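Local coordinates for protein ribokinase (PDB 6CW5) that probably phosphorylates D-ribose at O-5 with ATP and magnesium, giving the D-ribose 5-phosphate used for nucleotide synthesis and the pentose phosphate pathway, at residues Ile77-Lys80 with Glu81-Ser85; Gly160-Ser163 with Pro164-Ser168. All coordinates share one frame; numbering follows the deposited sequence.

Contact 1. Residues Ile77-Lys80 with Glu81-Ser85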
loop_
_atom_site.group_PDB
_atom_site.type_symbol
_atom_site.label_atom_id
_atom_site.label_comp_id
_atom_site.label_asym_id
_atom_site.label_seq_id
_atom_site.Cartn_x
_atom_site.Cartn_y
_atom_site.Cartn_z
ATOM N N ILE A 77 2.294 -13.040 20.810
ATOM C CA ILE A 77 2.828 -12.120 21.810
ATOM C C ILE A 77 4.172 -12.610 22.342
ATOM O O ILE A 77 5.063 -11.801 22.624
ATOM C CB ILE A 77 1.788 -11.908 22.927
ATOM C CG1 ILE A 77 0.651 -11.029 22.400
ATOM C CG2 ILE A 77 2.419 -11.283 24.163
ATOM C CD1 ILE A 77 -0.629 -11.116 23.251
ATOM N N TRP A 78 4.373 -13.931 22.420
ATOM C CA TRP A 78 5.656 -14.446 22.894
ATOM C C TRP A 78 6.804 -14.062 21.960
ATOM O O TRP A 78 7.946 -13.910 22.411
ATOM C CB TRP A 78 5.577 -15.969 23.086
ATOM C CG TRP A 78 5.351 -16.746 21.803
ATOM C CD1 TRP A 78 4.156 -17.030 21.220
ATOM C CD2 TRP A 78 6.356 -17.334 20.966
ATOM N NE1 TRP A 78 4.351 -17.760 20.069
ATOM C CE2 TRP A 78 5.694 -17.963 19.895
ATOM C CE3 TRP A 78 7.750 -17.401 21.025
ATOM C CZ2 TRP A 78 6.380 -18.646 18.882
ATOM C CZ3 TRP A 78 8.428 -18.089 20.021
ATOM C CH2 TRP A 78 7.740 -18.701 18.974
ATOM N N VAL A 79 6.524 -13.872 20.670
ATOM C CA VAL A 79 7.548 -13.370 19.753
ATOM C C VAL A 79 7.789 -11.885 19.993
ATOM O O VAL A 79 8.933 -11.419 19.991
ATOM C CB VAL A 79 7.145 -13.636 18.295
ATOM C CG1 VAL A 79 8.260 -13.178 17.331
ATOM C CG2 VAL A 79 6.799 -15.125 18.090
ATOM N N LYS A 80 6.713 -11.117 20.187
ATOM C CA LYS A 80 6.864 -9.708 20.551
ATOM C C LYS A 80 7.702 -9.560 21.819
ATOM O O LYS A 80 8.540 -8.654 21.924
ATOM C CB LYS A 80 5.483 -9.070 20.735
ATOM C CG LYS A 80 5.496 -7.555 21.026
ATOM C CD LYS A 80 4.086 -6.965 20.990
ATOM C CE LYS A 80 4.045 -5.545 21.593
ATOM N NZ LYS A 80 4.286 -5.536 23.040
ATOM N N GLU A 81 7.508 -10.454 22.784
ATOM C CA GLU A 81 8.267 -10.361 24.031
ATOM C C GLU A 81 9.734 -10.728 23.830
ATOM O O GLU A 81 10.607 -10.162 24.497
ATOM C CB GLU A 81 7.623 -11.255 25.087
ATOM C CG GLU A 81 6.195 -10.856 25.349
ATOM C CD GLU A 81 5.529 -11.714 26.387
ATOM O OE1 GLU A 81 5.874 -12.910 26.489
ATOM O OE2 GLU A 81 4.664 -11.177 27.110
ATOM N N MET A 82 10.024 -11.680 22.936
ATOM C CA MET A 82 11.412 -11.986 22.595
ATOM C C MET A 82 12.082 -10.790 21.941
ATOM O O MET A 82 13.223 -10.441 22.267
ATOM C CB MET A 82 11.485 -13.184 21.644
ATOM C CG MET A 82 11.184 -14.534 22.236
ATOM S SD MET A 82 11.437 -15.822 20.984
ATOM C CE MET A 82 13.158 -15.546 20.555
ATOM N N LEU A 83 11.394 -10.175 20.981
ATOM C CA LEU A 83 11.935 -8.986 20.328
ATOM C C LEU A 83 12.238 -7.905 21.353
ATOM O O LEU A 83 13.325 -7.314 21.357
ATOM C CB LEU A 83 10.939 -8.481 19.285
ATOM C CG LEU A 83 10.808 -9.311 18.016
ATOM C CD1 LEU A 83 9.478 -8.980 17.318
ATOM C CD2 LEU A 83 12.015 -9.049 17.088
ATOM N N GLU A 84 11.296 -7.652 22.260
ATOM C CA GLU A 84 11.521 -6.631 23.276
ATOM C C GLU A 84 12.699 -6.988 24.173
ATOM O O GLU A 84 13.479 -6.106 24.560
ATOM C CB GLU A 84 10.246 -6.427 24.102
ATOM C CG GLU A 84 9.128 -5.820 23.260
ATOM C CD GLU A 84 7.740 -5.992 23.853
ATOM O OE1 GLU A 84 7.590 -6.784 24.804
ATOM O OE2 GLU A 84 6.797 -5.330 23.361
ATOM N N SER A 85 12.856 -8.269 24.520
ATOM C CA SER A 85 13.969 -8.601 25.404
ATOM C C SER A 85 15.307 -8.418 24.702
ATOM O O SER A 85 16.326 -8.250 25.371
ATOM C CB SER A 85 13.839 -10.027 25.948
ATOM O OG SER A 85 14.151 -10.976 24.944
HETATM O O HOH W 1 5.025 -6.972 25.642
#

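Contact 2. Residues Gly160-Ser163 with Pro164-Ser168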
loop_
_atom_site.group_PDB
_atom_site.type_symbol
_atom_site.label_atom_id
_atom_site.label_comp_id
_atom_site.label_asym_id
_atom_site.label_seq_id
_atom_site.Cartn_x
_atom_site.Cartn_y
_atom_site.Cartn_z
ATOM N N GLY A 160 12.881 7.472 0.481
ATOM C CA GLY A 160 13.668 8.089 -0.574
ATOM C C GLY A 160 13.350 9.547 -0.752
ATOM O O GLY A 160 14.203 10.319 -1.203
ATOM N N GLN A 161 12.130 9.959 -0.393
ATOM C CA GLN A 161 11.739 11.353 -0.537
ATOM C C GLN A 161 11.958 12.177 0.720
ATOM O O GLN A 161 11.659 13.371 0.709
ATOM C CB GLN A 161 10.275 11.445 -0.965
ATOM C CG GLN A 161 10.043 10.794 -2.316
ATOM C CD GLN A 161 8.611 10.881 -2.762
ATOM O OE1 GLN A 161 7.684 11.031 -1.948
ATOM N NE2 GLN A 161 8.410 10.788 -4.060
ATOM N N SER A 162 12.490 11.588 1.783
ATOM C CA SER A 162 12.815 12.364 2.967
ATOM C C SER A 162 14.003 13.278 2.705
ATOM O O SER A 162 14.759 13.109 1.745
ATOM C CB SER A 162 13.133 11.465 4.155
ATOM O OG SER A 162 12.024 10.631 4.434
ATOM N N SER A 163 14.168 14.235 3.606
ATOM C CA SER A 163 15.176 15.285 3.482
ATOM C C SER A 163 16.031 15.262 4.738
ATOM O O SER A 163 15.589 15.745 5.796
ATOM C CB SER A 163 14.500 16.640 3.305
ATOM O OG SER A 163 15.292 17.498 2.515
ATOM N N PRO A 164 17.232 14.659 4.703
ATOM C CA PRO A 164 17.827 13.890 3.611
ATOM C C PRO A 164 17.169 12.511 3.474
ATOM O O PRO A 164 16.487 12.085 4.414
ATOM C CB PRO A 164 19.275 13.750 4.054
ATOM C CG PRO A 164 19.159 13.645 5.519
ATOM C CD PRO A 164 18.095 14.631 5.895
ATOM N N PRO A 165 17.377 11.830 2.349
ATOM C CA PRO A 165 16.796 10.490 2.190
ATOM C C PRO A 165 17.358 9.519 3.218
ATOM O O PRO A 165 18.535 9.577 3.580
ATOM C CB PRO A 165 17.218 10.083 0.767
ATOM C CG PRO A 165 17.582 11.345 0.074
ATOM C CD PRO A 165 18.104 12.271 1.137
ATOM N N LEU A 166 16.513 8.603 3.673
ATOM C CA LEU A 166 17.026 7.529 4.506
ATOM C C LEU A 166 17.892 6.605 3.671
ATOM O O LEU A 166 17.786 6.557 2.448
ATOM C CB LEU A 166 15.889 6.700 5.112
ATOM C CG LEU A 166 15.224 7.299 6.363
ATOM C CD1 LEU A 166 14.527 8.610 6.084
ATOM C CD2 LEU A 166 14.228 6.295 6.874
ATOM N N THR A 167 18.713 5.822 4.351
ATOM C CA THR A 167 19.395 4.705 3.715
ATOM C C THR A 167 18.447 3.519 3.747
ATOM O O THR A 167 18.113 3.015 4.824
ATOM C CB THR A 167 20.693 4.388 4.445
ATOM O OG1 THR A 167 21.572 5.514 4.386
ATOM C CG2 THR A 167 21.358 3.192 3.800
ATOM N N SER A 168 17.973 3.090 2.587
ATOM C CA SER A 168 16.989 2.014 2.540
ATOM C C SER A 168 17.636 0.747 1.999
ATOM O O SER A 168 18.461 0.803 1.085
ATOM C CB SER A 168 15.800 2.404 1.676
ATOM O OG SER A 168 16.293 2.861 0.428
#

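Contact 1. Residues Ile77-Lys80 with Glu81-Ser85
Helix 77-85 is short, and its i to i+4 pairs line up along its sides: Lys80 with Glu84, Trp78 with Met82, Val79 with Leu83 and Ile77 with Glu81. The lysine-glutamate pair is a salt bridge, Lys80 NZ lying 2.5 Å from Glu84 OE2. Lys80 leaves the backbone with CG anti to its N (chi1 -176°) and runs straight until a final bend at chi4 of -68° swings the ammonium onto the glutamate. It arrives on the syn side of OE2, 19° out of the carboxylate plane. Thr90 OG1, in the loop after the helix, is also hydrogen-bonded to OE2, while a water sits 2.7 Å from Glu84 OE1 and makes a weak bond to Lys80 NZ, so both carboxylate oxygens have partners, which should restrain the group's rotation.

In the PfkB fold this helix is the crossover of the beta-alpha-beta unit 66-73, 77-85, 93-96. Its inner residues Val79 and Leu83 are buried; their branches approach at Val79 CG1 and Leu83 CD1, 4.4 Å apart, and Leu83 packs against Leu68 and Leu93 of the flanking strands. Trp78 and Met82 lie side by side and both touch Ala48 of strand 43-49; the Trp78 side chain is also close to Ile23, a predicted substrate-binding residue. Met82 SD comes obliquely to the indole in a Met-aromatic contact, 3.9 Å from Trp78 CZ3, and Val79 CG2 lies over the centre of one indole face. The methyl Ile77 CG2 meets Glu81 OE2 at 3.7 Å. Backbone bonds join each of these four pairs, from Glu81 N to Ile77 O at 2.8 Å onward. At the last turn Ser85 OG donates to Met82 O, 2.9 Å away.

Contact 2. Residues Gly160-Ser163 with Pro164-Ser168
Van der Waals contacts carry the turn in which Pro165 and Leu166 fold back on Gly160 and Ser162. Pro165 CB rests 3.6 Å from Gly160 O, and the same ring also edges along the next carbonyl but one, with its CD 3.5 Å from Ser162 O. The pyrrolidine thus lies beside two backbone oxygens and, having no N-H, can give a hydrogen bond to neither. Leu166 reaches back with its CD1 methyl alone, which sits 3.6 Å from Ser162 OG and 3.7 Å from Ser162 CB. Leucine CG is anti to its own carbonyl carbon (chi1 -81°), and chi2 of 64° then sets CD1 against the serine.

This is the return loop of a beta-alpha-beta crossover: strand 140-143 leads to helix 149-161, and the chain must reverse here before entering the parallel strand 167-170 of the large sheet. The reversal is made by backbone conformation. The peptide between Ser163 and Pro164 is cis, bringing their CA atoms to 3.0 Å, and the extended Pro164 then leads into a second proline. Ser162 CB lies 3.4 Å from Pro164 O, on the inside of the bend.

Polar anchoring comes from neighbouring residues. Ser162 OG, placed beside its own backbone N (chi1 -59°), is hydrogen-bonded to Ala158 O of helix 149-161, which holds the hydroxyl where the Leu166 methyl meets it. Leu166 makes a backbone bond to Ala159, and its buried side chain packs on that residue and on Tyr138. Farther along, Thr167 pairs through its backbone with Thr139 and Leu141, while Ser168 OG is hydrogen-bonded to His188 O as the strand takes its place in the sheet.

Overall arrangement
The two contacts come in series along the chain, contact 1 first, with centres about 29 Å apart and nearest atoms about 18 Å apart. Each belongs to a beta-alpha-beta unit of the same nine-stranded sheet: contact 1 is the crossover helix between strands 66-73 and 93-96, the latter an outermost strand within the chain, whereas contact 2 joins helix 149-161 to the more central strand 167-170. Residues 77-85 also face strand 43-49 of the four-stranded sheet and adjoin predicted ribose-binding residues, Ile23 and Ala53. Residues 160-168 form a surface turn away from the annotated sites. The helix of contact 1 touches strands of both sheets beside the probable sugar site; contact 2 closes a peripheral connection.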